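Local coordinates for putative secreted cellulose binding protein (Streptomyces coelicolor, PDB 4OY7) that cleaves cellulose oxidatively with copper, this chain being its lytic polysaccharide monooxygenase domain, at residues Leu171-Trp176 against Asn184-Ser189; Gly2-Pro7 against Val102-Trp107; Phe114-Thr119 against Trp158-Pro163. One frame throughout, in Å; residues are numbered along the deposited sequence.

Contact 1, in the middle of the larger sheet, is wholly buried and pairs two neighbouring strands by backbone bonds along both segments. Contact 2 adds the N-terminal strand to the edge of the second sheet; it is mostly buried, but Met6 is exposed and Glu103 partly so, and a bulge breaks its regular pairing. No hydrogen bond crosses contact 3: Phe114-Thr119, next to Leu171-Trp176 in one sheet, meets Trp158-Pro163, next to Val102-Trp107 in the other, through apolar side chains alone. Contacts 1 and 2 are thus pairings within a sheet, held mainly by amides and carbonyls, and contact 3 is the packing between sheets.

Contact 1: Leu171-Trp176 against Asn184-Ser189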
ATOM      1  N   LEU A 171      -7.320   1.506   7.024  1.00  6.14           N
ATOM      2  CA  LEU A 171      -6.363   1.253   5.956  1.00  5.97           C
ATOM      3  C   LEU A 171      -5.762   2.592   5.520  1.00  5.82           C
ATOM      4  O   LEU A 171      -6.451   3.618   5.471  1.00  6.00           O
ATOM      5  CB  LEU A 171      -7.076   0.550   4.826  1.00  6.04           C
ATOM      6  CG  LEU A 171      -6.324   0.222   3.552  1.00  5.75           C
ATOM      7  CD1 LEU A 171      -7.075  -0.958   2.931  1.00  5.92           C
ATOM      8  CD2 LEU A 171      -6.282   1.420   2.615  1.00  5.64           C
ATOM      9  N   ILE A 172      -4.469   2.593   5.239  1.00  5.75           N
ATOM     10  CA  ILE A 172      -3.802   3.763   4.661  1.00  5.78           C
ATOM     11  C   ILE A 172      -3.544   3.466   3.194  1.00  5.45           C
ATOM     12  O   ILE A 172      -2.834   2.519   2.862  1.00  5.51           O
ATOM     13  CB  ILE A 172      -2.475   4.090   5.391  1.00  6.09           C
ATOM     14  CG1 ILE A 172      -2.769   4.586   6.816  1.00  6.52           C
ATOM     15  CG2 ILE A 172      -1.670   5.146   4.654  1.00  6.15           C
ATOM     16  CD1 ILE A 172      -1.570   4.569   7.731  1.00  7.02           C
ATOM     17  N   PHE A 173      -4.114   4.305   2.338  1.00  5.36           N
ATOM     18  CA  PHE A 173      -3.943   4.202   0.885  1.00  5.24           C
ATOM     19  C   PHE A 173      -3.035   5.320   0.425  1.00  5.31           C
ATOM     20  O   PHE A 173      -3.195   6.482   0.864  1.00  5.70           O
ATOM     21  CB  PHE A 173      -5.283   4.362   0.161  1.00  5.11           C
ATOM     22  CG  PHE A 173      -5.140   4.634  -1.297  1.00  5.04           C
ATOM     23  CD1 PHE A 173      -4.680   3.639  -2.170  1.00  4.96           C
ATOM     24  CD2 PHE A 173      -5.450   5.877  -1.814  1.00  5.18           C
ATOM     25  CE1 PHE A 173      -4.551   3.901  -3.519  1.00  4.95           C
ATOM     26  CE2 PHE A 173      -5.295   6.139  -3.170  1.00  5.08           C
ATOM     27  CZ  PHE A 173      -4.806   5.160  -4.010  1.00  5.00           C
ATOM     28  N   MET A 174      -2.050   4.978  -0.406  1.00  5.42           N
ATOM     29  CA  MET A 174      -1.155   5.979  -0.976  1.00  5.72           C
ATOM     30  C   MET A 174      -1.133   5.884  -2.476  1.00  5.72           C
ATOM     31  O   MET A 174      -1.152   4.764  -3.046  1.00  5.74           O
ATOM     32  CB  MET A 174       0.265   5.850  -0.447  1.00  6.10           C
ATOM     33  CG  MET A 174       0.359   5.659   1.042  1.00  6.35           C
ATOM     34  SD  MET A 174       2.077   5.765   1.594  1.00  7.13           S
ATOM     35  CE  MET A 174       1.884   5.079   3.226  1.00  7.21           C
ATOM     36  N   GLN A 175      -1.142   7.044  -3.102  1.00  5.65           N
ATOM     37  CA  GLN A 175      -0.979   7.156  -4.550  1.00  5.76           C
ATOM     38  C   GLN A 175       0.291   7.947  -4.792  1.00  5.92           C
ATOM     39  O   GLN A 175       0.457   9.082  -4.324  1.00  6.38           O
ATOM     40  CB  GLN A 175      -2.185   7.806  -5.220  1.00  5.69           C
ATOM     41  CG  GLN A 175      -2.198   7.623  -6.724  1.00  5.86           C
ATOM     42  CD  GLN A 175      -3.478   8.134  -7.361  1.00  5.92           C
ATOM     43  OE1 GLN A 175      -4.512   8.256  -6.690  1.00  6.05           O
ATOM     44  NE2 GLN A 175      -3.432   8.407  -8.672  1.00  6.20           N
ATOM     45  N   TRP A 176       1.233   7.298  -5.473  1.00  6.06           N
ATOM     46  CA  TRP A 176       2.491   7.896  -5.823  1.00  6.25           C
ATOM     47  C   TRP A 176       2.331   8.463  -7.216  1.00  6.38           C
ATOM     48  O   TRP A 176       2.211   7.706  -8.189  1.00  6.50           O
ATOM     49  CB  TRP A 176       3.604   6.845  -5.812  1.00  6.45           C
ATOM     50  CG  TRP A 176       4.984   7.370  -6.031  1.00  6.97           C
ATOM     51  CD1 TRP A 176       5.405   8.682  -6.001  1.00  7.27           C
ATOM     52  CD2 TRP A 176       6.158   6.580  -6.275  1.00  7.34           C
ATOM     53  NE1 TRP A 176       6.758   8.742  -6.229  1.00  7.87           N
ATOM     54  CE2 TRP A 176       7.241   7.471  -6.398  1.00  7.81           C
ATOM     55  CE3 TRP A 176       6.395   5.194  -6.402  1.00  7.35           C
ATOM     56  CZ2 TRP A 176       8.536   7.031  -6.642  1.00  8.35           C
ATOM     57  CZ3 TRP A 176       7.650   4.773  -6.653  1.00  7.91           C
ATOM     58  CH2 TRP A 176       8.722   5.679  -6.751  1.00  8.28           C
ATOM     59  N   ASN A 184       1.566   6.002 -12.249  1.00  6.99           N
ATOM     60  CA  ASN A 184       1.394   6.177 -10.818  1.00  6.59           C
ATOM     61  C   ASN A 184       1.406   4.789 -10.136  1.00  6.41           C
ATOM     62  O   ASN A 184       1.037   3.786 -10.756  1.00  6.63           O
ATOM     63  CB  ASN A 184       0.015   6.807 -10.523  1.00  6.29           C
ATOM     64  CG  ASN A 184      -0.160   8.261 -10.963  1.00  6.50           C
ATOM     65  OD1 ASN A 184      -1.266   8.789 -10.735  1.00  6.35           O
ATOM     66  ND2 ASN A 184       0.862   8.927 -11.532  1.00  6.70           N
ATOM     67  N   PHE A 185       1.709   4.766  -8.842  1.00  6.20           N
ATOM     68  CA  PHE A 185       1.707   3.551  -8.007  1.00  6.08           C
ATOM     69  C   PHE A 185       0.619   3.622  -6.934  1.00  5.63           C
ATOM     70  O   PHE A 185       0.246   4.697  -6.479  1.00  5.00           O
ATOM     71  CB  PHE A 185       3.101   3.349  -7.413  1.00  6.53           C
ATOM     72  CG  PHE A 185       4.125   3.067  -8.467  1.00  7.24           C
ATOM     73  CD1 PHE A 185       4.686   4.079  -9.221  1.00  7.66           C
ATOM     74  CD2 PHE A 185       4.394   1.760  -8.798  1.00  7.75           C
ATOM     75  CE1 PHE A 185       5.575   3.778 -10.240  1.00  8.26           C
ATOM     76  CE2 PHE A 185       5.270   1.447  -9.808  1.00  8.34           C
ATOM     77  CZ  PHE A 185       5.841   2.456 -10.533  1.00  8.49           C
ATOM     78  N   PHE A 186       0.129   2.458  -6.532  1.00  5.59           N
ATOM     79  CA  PHE A 186      -1.032   2.364  -5.677  1.00  5.59           C
ATOM     80  C   PHE A 186      -0.721   1.433  -4.518  1.00  5.78           C
ATOM     81  O   PHE A 186      -0.300   0.297  -4.727  1.00  6.15           O
ATOM     82  CB  PHE A 186      -2.227   1.836  -6.488  1.00  5.63           C
ATOM     83  CG  PHE A 186      -2.722   2.829  -7.513  1.00  5.70           C
ATOM     84  CD1 PHE A 186      -2.066   2.982  -8.718  1.00  5.92           C
ATOM     85  CD2 PHE A 186      -3.823   3.662  -7.241  1.00  5.78           C
ATOM     86  CE1 PHE A 186      -2.454   3.951  -9.634  1.00  5.97           C
ATOM     87  CE2 PHE A 186      -4.214   4.630  -8.169  1.00  5.82           C
ATOM     88  CZ  PHE A 186      -3.524   4.769  -9.360  1.00  6.01           C
ATOM     89  N   SER A 187      -0.888   1.952  -3.309  1.00  6.04           N
ATOM     90  CA  SER A 187      -0.456   1.234  -2.114  1.00  6.41           C
ATOM     91  C   SER A 187      -1.507   1.177  -1.051  1.00  6.67           C
ATOM     92  O   SER A 187      -2.002   2.211  -0.659  1.00  7.28           O
ATOM     93  CB  SER A 187       0.771   1.932  -1.532  1.00  6.42           C
ATOM     94  OG  SER A 187       1.236   1.303  -0.345  1.00  6.93           O
ATOM     95  N   CYS A 188      -1.760  -0.016  -0.507  1.00  6.80           N
ATOM     96  CA  CYS A 188      -2.797  -0.215   0.530  1.00  7.01           C
ATOM     97  C   CYS A 188      -2.215  -0.912   1.735  1.00  6.69           C
ATOM     98  O   CYS A 188      -1.667  -2.003   1.605  1.00  6.73           O
ATOM     99  CB  CYS A 188      -3.900  -1.085  -0.013  1.00  7.46           C
ATOM    100  SG  CYS A 188      -5.085  -0.239  -1.115  1.00  8.03           S
ATOM    101  N   SER A 189      -2.319  -0.281   2.897  1.00  6.28           N
ATOM    102  CA  SER A 189      -1.737  -0.806   4.133  1.00  6.44           C
ATOM    103  C   SER A 189      -2.821  -0.963   5.203  1.00  6.39           C
ATOM    104  O   SER A 189      -3.444  -0.006   5.638  1.00  6.58           O
ATOM    105  CB  SER A 189      -0.674   0.155   4.637  1.00  6.52           C
ATOM    106  OG  SER A 189       0.333   0.358   3.656  1.00  6.62           O
TER
HETATM  107  O   HOH W   1      -0.124   2.268   1.782  1.00  5.64           O
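Leu171 lays CG 3.6 Å from Ser189 O, and its CD2 turns to the sulfur of Cys188, which is in disulfide with Cys69. Ile172 and Ser189 form a hydrogen-bonded antiparallel pair, closed by Ile172 N to Ser189 O at 2.8 Å and by the return bond from Ser189 N. Ile172 O also accepts a hydrogen bond from a water, which donates to Ser189 OG as well and lies 2.7 Å from Ser187 OG. These two hydroxyls have further partners in the N-terminal segment Gly2-Pro7, Pro7 O for Ser189 and Ala4 N for Ser187. Phe173, with CG anti to its backbone N (chi1 164°), swings its ring across to the neighbouring strand, where Cys188 SG sits at the ring edge and Phe186 CD2 lies 3.7 Å from Phe173 CZ. Met174 and Ser187 form the next hydrogen-bonded pair, with a backbone bond each way and CB against CB. Gln175 runs extended beside Phe186: CG is over the face of that ring, 4.3 Å from its centroid, a CH-pi contact. Beyond it, NE2 donates to Asn184 OD1 at 3.0 Å, a bond lying in the Gln175 amide plane although the two amide planes are turned 56° apart. NE2 also serves Arg58 O, and OD1 also accepts from Gly57 N, which would help fix both amides. Trp176 pairs with Phe185 by backbone bonds in both directions, and its CE3 comes within 3.5 Å of Phe185 CD1; the two side chains lie alongside, pointing the same way, their ring planes oblique at 41°. Phe185 also meets His1 and lies about 3 Å, side chain to metal, from the copper. This is a regular antiparallel beta hairpin of the immunoglobulin-like sandwich of lytic polysaccharide monooxygenases, carrying an aromatic residue to the copper site.

Contact 2: Gly2-Pro7 against Val102-Trp107; sequences GVAMMP and VEYSNW
Glu103 O is gripped by two successive amides, Met5 N at 2.8 Å and Met6 N at 3.1 Å, both arriving from the same face of its carbonyl plane. Met5 N stands 36° above that plane. Two residues facing one is the signature of a classic beta bulge, and the register slips by one between Ala4-Tyr104 and Met6-Glu103. Beyond the bulge Glu103 N donates to Met6 O at 2.9 Å, on a lone pair in the carbonyl plane; before it Ser105 N reaches Val3 O. A chi1 of -165° turns the Tyr104 ring beneath the incoming chain: Val3 C sits 3.6 Å above the centre of one face, and Ala4 N lies over the same face toward the rim. Tyr104 OH donates a weak bond to Gly2 O. Met5 reaches across with SD 3.5 Å from Ser105 CA, and the bend at chi3 turns only its terminal methyl, while Met6 and Glu103 run alongside, CB to CB at 3.8 Å. Gly2 CA lies 3.6 Å from Ser105 O, a close approach of the two chains. Backbone bonds and an aromatic face together thus fix the path of the chain that follows His1, a copper ligand, and this probably helps hold the N-terminus at the metal.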
ATOM      1  N   GLY A   2       7.464   0.859  -6.447  1.00  9.31           N
ATOM      2  CA  GLY A   2       7.421   0.807  -5.001  1.00  8.69           C
ATOM      3  C   GLY A   2       5.999   0.896  -4.481  1.00  7.71           C
ATOM      4  O   GLY A   2       5.121   1.478  -5.130  1.00  7.24           O
ATOM      5  N   VAL A   3       5.815   0.296  -3.311  1.00  7.33           N
ATOM      6  CA  VAL A   3       4.658   0.479  -2.463  1.00  6.70           C
ATOM      7  C   VAL A   3       5.173   0.708  -1.026  1.00  6.72           C
ATOM      8  O   VAL A   3       6.386   0.603  -0.764  1.00  7.03           O
ATOM      9  CB  VAL A   3       3.723  -0.743  -2.501  1.00  6.63           C
ATOM     10  CG1 VAL A   3       3.041  -0.866  -3.868  1.00  6.58           C
ATOM     11  CG2 VAL A   3       4.459  -2.016  -2.087  1.00  6.95           C
ATOM     12  N   ALA A   4       4.259   1.031  -0.111  1.00  6.37           N
ATOM     13  CA  ALA A   4       4.608   1.340   1.232  1.00  6.68           C
ATOM     14  C   ALA A   4       5.271   0.129   1.910  1.00  7.11           C
ATOM     15  O   ALA A   4       4.820  -1.016   1.743  1.00  6.94           O
ATOM     16  CB  ALA A   4       3.387   1.764   2.020  1.00  6.29           C
ATOM     17  N   MET A   5       6.357   0.401   2.648  1.00  7.99           N
ATOM     18  CA  MET A   5       7.010  -0.625   3.455  1.00  8.73           C
ATOM     19  C   MET A   5       6.730  -0.521   4.960  1.00  9.25           C
ATOM     20  O   MET A   5       6.773  -1.523   5.678  1.00  9.37           O
ATOM     21  CB  MET A   5       8.528  -0.592   3.214  1.00  9.48           C
ATOM     22  CG  MET A   5       8.924  -0.858   1.763  1.00  9.74           C
ATOM     23  SD  MET A   5      10.656  -0.457   1.445  1.00 10.88           S
ATOM     24  CE  MET A   5      11.339  -1.765   2.437  1.00 11.76           C
ATOM     25  N   MET A   6       6.433   0.686   5.442  1.00  9.88           N
ATOM     26  CA  MET A   6       6.156   0.933   6.857  1.00 11.04           C
ATOM     27  C   MET A   6       5.206   2.131   6.929  1.00 10.18           C
ATOM     28  O   MET A   6       5.611   3.222   6.513  1.00 10.12           O
ATOM     29  CB  MET A   6       7.448   1.308   7.604  1.00 13.23           C
ATOM     30  CG  MET A   6       8.360   0.140   7.946  1.00 15.53           C
ATOM     31  SD  MET A   6       9.486   0.432   9.345  1.00 21.32           S
ATOM     32  CE  MET A   6       8.311   0.709  10.655  1.00 19.33           C
ATOM     33  N   PRO A   7       3.908   1.929   7.317  1.00  9.46           N
ATOM     34  CA  PRO A   7       3.180   0.644   7.484  1.00  8.91           C
ATOM     35  C   PRO A   7       3.041  -0.056   6.141  1.00  8.06           C
ATOM     36  O   PRO A   7       2.605   0.549   5.149  1.00  7.56           O
ATOM     37  CB  PRO A   7       1.795   1.079   7.988  1.00  8.94           C
ATOM     38  CG  PRO A   7       1.622   2.440   7.439  1.00  9.12           C
ATOM     39  CD  PRO A   7       2.997   3.073   7.505  1.00  9.37           C
ATOM     40  N   VAL A 102       7.396   6.898   8.218  1.00  9.71           N
ATOM     41  CA  VAL A 102       6.844   6.181   7.054  1.00  9.24           C
ATOM     42  C   VAL A 102       7.991   5.838   6.101  1.00  9.55           C
ATOM     43  O   VAL A 102       8.920   6.628   5.973  1.00  9.94           O
ATOM     44  CB  VAL A 102       5.777   7.034   6.326  1.00  8.85           C
ATOM     45  CG1 VAL A 102       5.347   6.395   4.994  1.00  8.40           C
ATOM     46  CG2 VAL A 102       4.569   7.282   7.229  1.00  8.82           C
ATOM     47  N   GLU A 103       7.941   4.634   5.510  1.00  9.34           N
ATOM     48  CA  GLU A 103       8.939   4.148   4.549  1.00  9.78           C
ATOM     49  C   GLU A 103       8.221   3.672   3.319  1.00  9.03           C
ATOM     50  O   GLU A 103       7.208   2.990   3.455  1.00  8.74           O
ATOM     51  CB  GLU A 103       9.762   2.995   5.155  1.00 10.87           C
ATOM     52  CG  GLU A 103      10.570   3.494   6.336  1.00 12.07           C
ATOM     53  CD  GLU A 103      11.727   2.601   6.797  1.00 13.51           C
ATOM     54  OE1 GLU A 103      12.082   1.604   6.151  1.00 14.43           O
ATOM     55  OE2 GLU A 103      12.300   2.906   7.843  1.00 15.34           O
ATOM     56  N   TYR A 104       8.659   4.122   2.146  1.00  8.61           N
ATOM     57  CA  TYR A 104       8.059   3.706   0.890  1.00  7.89           C
ATOM     58  C   TYR A 104       9.163   3.229  -0.036  1.00  8.07           C
ATOM     59  O   TYR A 104      10.194   3.895  -0.151  1.00  8.20           O
ATOM     60  CB  TYR A 104       7.282   4.864   0.271  1.00  7.59           C
ATOM     61  CG  TYR A 104       6.315   4.494  -0.834  1.00  7.08           C
ATOM     62  CD1 TYR A 104       6.790   4.143  -2.097  1.00  7.28           C
ATOM     63  CD2 TYR A 104       4.940   4.547  -0.649  1.00  6.73           C
ATOM     64  CE1 TYR A 104       5.931   3.805  -3.117  1.00  7.05           C
ATOM     65  CE2 TYR A 104       4.076   4.248  -1.670  1.00  6.50           C
ATOM     66  CZ  TYR A 104       4.576   3.859  -2.902  1.00  6.65           C
ATOM     67  OH  TYR A 104       3.718   3.546  -3.925  1.00  6.67           O
ATOM     68  N   SER A 105       9.002   2.041  -0.627  1.00  7.87           N
ATOM     69  CA  SER A 105      10.057   1.451  -1.438  1.00  8.46           C
ATOM     70  C   SER A 105      10.525   2.363  -2.553  1.00  8.73           C
ATOM     71  O   SER A 105       9.727   2.950  -3.228  1.00  8.41           O
ATOM     72  CB  SER A 105       9.576   0.133  -2.055  1.00  8.20           C
ATOM     73  OG  SER A 105      10.501  -0.371  -3.002  1.00  8.85           O
ATOM     74  N   ASN A 106      11.847   2.437  -2.750  1.00  9.60           N
ATOM     75  CA  ASN A 106      12.405   3.099  -3.940  1.00 10.18           C
ATOM     76  C   ASN A 106      13.001   2.072  -4.902  1.00 10.95           C
ATOM     77  O   ASN A 106      14.108   2.255  -5.405  1.00 11.74           O
ATOM     78  CB  ASN A 106      13.457   4.155  -3.570  1.00 10.77           C
ATOM     79  CG  ASN A 106      14.669   3.566  -2.902  1.00 11.48           C
ATOM     80  OD1 ASN A 106      14.699   2.375  -2.605  1.00 11.60           O
ATOM     81  ND2 ASN A 106      15.662   4.397  -2.630  1.00 12.17           N
ATOM     82  N   TRP A 107      12.273   0.977  -5.142  1.00 11.03           N
ATOM     83  CA  TRP A 107      12.814  -0.078  -6.000  1.00 12.04           C
ATOM     84  C   TRP A 107      13.253   0.492  -7.359  1.00 12.37           C
ATOM     85  O   TRP A 107      14.306   0.122  -7.870  1.00 13.00           O
ATOM     86  CB  TRP A 107      11.820  -1.249  -6.156  1.00 11.98           C
ATOM     87  CG  TRP A 107      12.465  -2.467  -6.781  1.00 13.19           C
ATOM     88  CD1 TRP A 107      12.243  -2.958  -8.043  1.00 13.58           C
ATOM     89  CD2 TRP A 107      13.473  -3.312  -6.199  1.00 14.46           C
ATOM     90  NE1 TRP A 107      13.025  -4.071  -8.261  1.00 14.48           N
ATOM     91  CE2 TRP A 107      13.808  -4.293  -7.160  1.00 15.02           C
ATOM     92  CE3 TRP A 107      14.136  -3.330  -4.956  1.00 15.12           C
ATOM     93  CZ2 TRP A 107      14.774  -5.290  -6.918  1.00 16.35           C
ATOM     94  CZ3 TRP A 107      15.104  -4.309  -4.727  1.00 16.18           C
ATOM     95  CH2 TRP A 107      15.403  -5.283  -5.700  1.00 16.62           C
TER

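Contact 3: Phe114-Thr119 against Trp158-Pro163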
ATOM      1  N   PHE A 114       3.658  11.832  -2.912  1.00  7.86           N
ATOM      2  CA  PHE A 114       2.942  10.762  -2.275  1.00  7.31           C
ATOM      3  C   PHE A 114       1.688  11.321  -1.620  1.00  6.88           C
ATOM      4  O   PHE A 114       1.760  12.133  -0.680  1.00  7.23           O
ATOM      5  CB  PHE A 114       3.844  10.104  -1.247  1.00  7.50           C
ATOM      6  CG  PHE A 114       5.026   9.420  -1.847  1.00  7.90           C
ATOM      7  CD1 PHE A 114       6.222  10.095  -2.042  1.00  8.55           C
ATOM      8  CD2 PHE A 114       4.951   8.087  -2.219  1.00  7.76           C
ATOM      9  CE1 PHE A 114       7.328   9.466  -2.608  1.00  8.89           C
ATOM     10  CE2 PHE A 114       6.040   7.454  -2.797  1.00  7.97           C
ATOM     11  CZ  PHE A 114       7.234   8.130  -2.989  1.00  8.73           C
ATOM     12  N   ARG A 115       0.540  10.890  -2.127  1.00  6.20           N
ATOM     13  CA  ARG A 115      -0.765  11.322  -1.591  1.00  6.00           C
ATOM     14  C   ARG A 115      -1.191  10.256  -0.634  1.00  5.69           C
ATOM     15  O   ARG A 115      -1.431   9.110  -1.065  1.00  5.51           O
ATOM     16  CB  ARG A 115      -1.778  11.458  -2.715  1.00  5.87           C
ATOM     17  CG  ARG A 115      -1.448  12.570  -3.683  1.00  6.07           C
ATOM     18  CD  ARG A 115      -2.339  12.583  -4.884  1.00  5.99           C
ATOM     19  NE  ARG A 115      -1.937  13.565  -5.889  1.00  6.21           N
ATOM     20  CZ  ARG A 115      -2.530  13.698  -7.062  1.00  6.34           C
ATOM     21  NH1 ARG A 115      -3.600  12.944  -7.378  1.00  6.09           N
ATOM     22  NH2 ARG A 115      -2.089  14.632  -7.907  1.00  6.76           N
ATOM     23  N   VAL A 116      -1.329  10.640   0.630  1.00  5.69           N
ATOM     24  CA  VAL A 116      -1.574   9.697   1.716  1.00  5.61           C
ATOM     25  C   VAL A 116      -2.992   9.890   2.270  1.00  5.72           C
ATOM     26  O   VAL A 116      -3.359  10.987   2.694  1.00  5.95           O
ATOM     27  CB  VAL A 116      -0.530   9.867   2.836  1.00  5.85           C
ATOM     28  CG1 VAL A 116      -0.809   8.892   3.983  1.00  5.95           C
ATOM     29  CG2 VAL A 116       0.916   9.726   2.303  1.00  5.96           C
ATOM     30  N   TYR A 117      -3.757   8.801   2.293  1.00  5.44           N
ATOM     31  CA  TYR A 117      -5.171   8.788   2.714  1.00  5.62           C
ATOM     32  C   TYR A 117      -5.466   7.793   3.825  1.00  5.62           C
ATOM     33  O   TYR A 117      -4.865   6.723   3.892  1.00  5.45           O
ATOM     34  CB  TYR A 117      -6.103   8.452   1.544  1.00  5.53           C
ATOM     35  CG  TYR A 117      -5.948   9.247   0.264  1.00  5.65           C
ATOM     36  CD1 TYR A 117      -4.892   9.016  -0.606  1.00  5.66           C
ATOM     37  CD2 TYR A 117      -6.902  10.159  -0.107  1.00  6.00           C
ATOM     38  CE1 TYR A 117      -4.785   9.722  -1.808  1.00  5.79           C
ATOM     39  CE2 TYR A 117      -6.818  10.872  -1.294  1.00  6.16           C
ATOM     40  CZ  TYR A 117      -5.761  10.634  -2.160  1.00  6.09           C
ATOM     41  OH  TYR A 117      -5.699  11.387  -3.335  1.00  6.67           O
ATOM     42  N   LEU A 118      -6.448   8.110   4.661  1.00  6.06           N
ATOM     43  CA  LEU A 118      -6.849   7.187   5.745  1.00  6.30           C
ATOM     44  C   LEU A 118      -8.346   6.956   5.678  1.00  6.61           C
ATOM     45  O   LEU A 118      -9.106   7.876   5.464  1.00  6.53           O
ATOM     46  CB  LEU A 118      -6.491   7.786   7.088  1.00  6.83           C
ATOM     47  CG  LEU A 118      -6.806   6.999   8.354  1.00  7.16           C
ATOM     48  CD1 LEU A 118      -5.990   5.706   8.440  1.00  7.05           C
ATOM     49  CD2 LEU A 118      -6.541   7.894   9.554  1.00  7.65           C
ATOM     50  N   THR A 119      -8.742   5.705   5.836  1.00  6.67           N
ATOM     51  CA  THR A 119     -10.138   5.351   5.882  1.00  7.21           C
ATOM     52  C   THR A 119     -10.808   6.063   7.042  1.00  7.87           C
ATOM     53  O   THR A 119     -10.258   6.214   8.124  1.00  7.89           O
ATOM     54  CB  THR A 119     -10.367   3.827   5.946  1.00  7.17           C
ATOM     55  OG1 THR A 119      -9.661   3.263   7.068  1.00  7.29           O
ATOM     56  CG2 THR A 119      -9.941   3.187   4.640  1.00  6.93           C
ATOM     57  N   TRP A 158       9.605   9.690   5.383  1.00  9.91           N
ATOM     58  CA  TRP A 158       8.986  10.907   5.913  1.00 10.20           C
ATOM     59  C   TRP A 158       8.208  10.605   7.183  1.00 10.42           C
ATOM     60  O   TRP A 158       8.013   9.447   7.528  1.00 10.36           O
ATOM     61  CB  TRP A 158       8.077  11.566   4.889  1.00  9.63           C
ATOM     62  CG  TRP A 158       6.827  10.827   4.489  1.00  8.70           C
ATOM     63  CD1 TRP A 158       5.597  10.920   5.092  1.00  8.30           C
ATOM     64  CD2 TRP A 158       6.660   9.915   3.386  1.00  8.16           C
ATOM     65  NE1 TRP A 158       4.677  10.136   4.426  1.00  7.67           N
ATOM     66  CE2 TRP A 158       5.299   9.516   3.374  1.00  7.59           C
ATOM     67  CE3 TRP A 158       7.529   9.430   2.380  1.00  8.23           C
ATOM     68  CZ2 TRP A 158       4.785   8.647   2.424  1.00  7.14           C
ATOM     69  CZ3 TRP A 158       7.019   8.559   1.422  1.00  7.85           C
ATOM     70  CH2 TRP A 158       5.648   8.181   1.447  1.00  7.28           C
ATOM     71  N   ASP A 159       7.791  11.647   7.894  1.00 10.88           N
ATOM     72  CA  ASP A 159       7.011  11.470   9.115  1.00 11.18           C
ATOM     73  C   ASP A 159       5.525  11.681   8.821  1.00 10.23           C
ATOM     74  O   ASP A 159       5.185  12.546   8.012  1.00  9.99           O
ATOM     75  CB  ASP A 159       7.423  12.492  10.176  1.00 12.52           C
ATOM     76  CG  ASP A 159       8.846  12.315  10.659  1.00 13.95           C
ATOM     77  OD1 ASP A 159       9.268  11.155  10.864  1.00 14.79           O
ATOM     78  OD2 ASP A 159       9.515  13.354  10.898  1.00 15.96           O
ATOM     79  N   LEU A 160       4.665  10.913   9.499  1.00  9.64           N
ATOM     80  CA  LEU A 160       3.210  11.094   9.470  1.00  9.09           C
ATOM     81  C   LEU A 160       2.625  11.223  10.886  1.00  9.37           C
ATOM     82  O   LEU A 160       2.771  10.298  11.691  1.00  9.22           O
ATOM     83  CB  LEU A 160       2.552   9.906   8.757  1.00  8.42           C
ATOM     84  CG  LEU A 160       1.017   9.799   8.795  1.00  8.10           C
ATOM     85  CD1 LEU A 160       0.354  11.049   8.204  1.00  8.15           C
ATOM     86  CD2 LEU A 160       0.586   8.486   8.126  1.00  7.60           C
ATOM     87  N   ALA A 161       1.942  12.341  11.159  1.00  9.63           N
ATOM     88  CA  ALA A 161       1.260  12.569  12.437  1.00 10.05           C
ATOM     89  C   ALA A 161      -0.114  11.945  12.345  1.00  9.75           C
ATOM     90  O   ALA A 161      -0.956  12.425  11.587  1.00  9.83           O
ATOM     91  CB  ALA A 161       1.149  14.064  12.725  1.00 10.53           C
ATOM     92  N   LEU A 162      -0.323  10.832  13.038  1.00  9.70           N
ATOM     93  CA  LEU A 162      -1.559  10.071  12.903  1.00  9.30           C
ATOM     94  C   LEU A 162      -2.667  10.800  13.664  1.00  9.73           C
ATOM     95  O   LEU A 162      -2.457  11.234  14.791  1.00 10.40           O
ATOM     96  CB  LEU A 162      -1.384   8.656  13.466  1.00  9.30           C
ATOM     97  CG  LEU A 162      -0.332   7.800  12.742  1.00  9.09           C
ATOM     98  CD1 LEU A 162       0.154   6.664  13.632  1.00  9.44           C
ATOM     99  CD2 LEU A 162      -0.930   7.281  11.430  1.00  8.50           C
ATOM    100  N   PRO A 163      -3.856  10.922  13.063  1.00  9.47           N
ATOM    101  CA  PRO A 163      -4.955  11.571  13.780  1.00  9.92           C
ATOM    102  C   PRO A 163      -5.242  10.915  15.136  1.00 10.36           C
ATOM    103  O   PRO A 163      -5.058   9.695  15.287  1.00 10.13           O
ATOM    104  CB  PRO A 163      -6.157  11.374  12.843  1.00  9.63           C
ATOM    105  CG  PRO A 163      -5.601  11.078  11.528  1.00  9.22           C
ATOM    106  CD  PRO A 163      -4.266  10.448  11.731  1.00  9.01           C
TER
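Phe114 and Trp158 meet between the two sheets of the immunoglobulin-like beta sandwich that forms the core of lytic polysaccharide monooxygenases. The short strand segments run at 28° to each other with axes 10.7 Å apart, so backbones stay well separated and side chains fill the space between. Trp158 has chi1 at 67°, placing CG between backbone N and carbonyl carbon, and brings the CH2 corner of its six-membered ring over one face of Phe114. There CH2 stands 3.5 Å above the plane of the Phe114 ring, displaced toward the rim; the planes are 35° apart, an oblique pairing with centroids at 4.8 Å. At the far edge of the indole, NE1 is hydrogen-bonded to Gln138 of the strand 134-141, which would help fix the rotation of the ring. Phe114 also stacks on Trp176 and meets Tyr104, so the cluster reaches both other contacts. Replacing Phe114 by an alanine would probably leave a gap beside Trp158 CH2 and take from Trp176 its stacking partner. The aliphatic contacts continue away from the copper end. Val116 uses both branches, CG2 passing the tryptophan at CZ2 and CG1 approaching Leu160 CD2 more loosely, at 4.4 Å. No hydrogen bond joins the two segments; between them the contact is purely apolar. At the last step Leu118 and Pro163 reach toward each other, and the methyl CD2 of Leu118 meets CG of the proline ring at 3.9 Å.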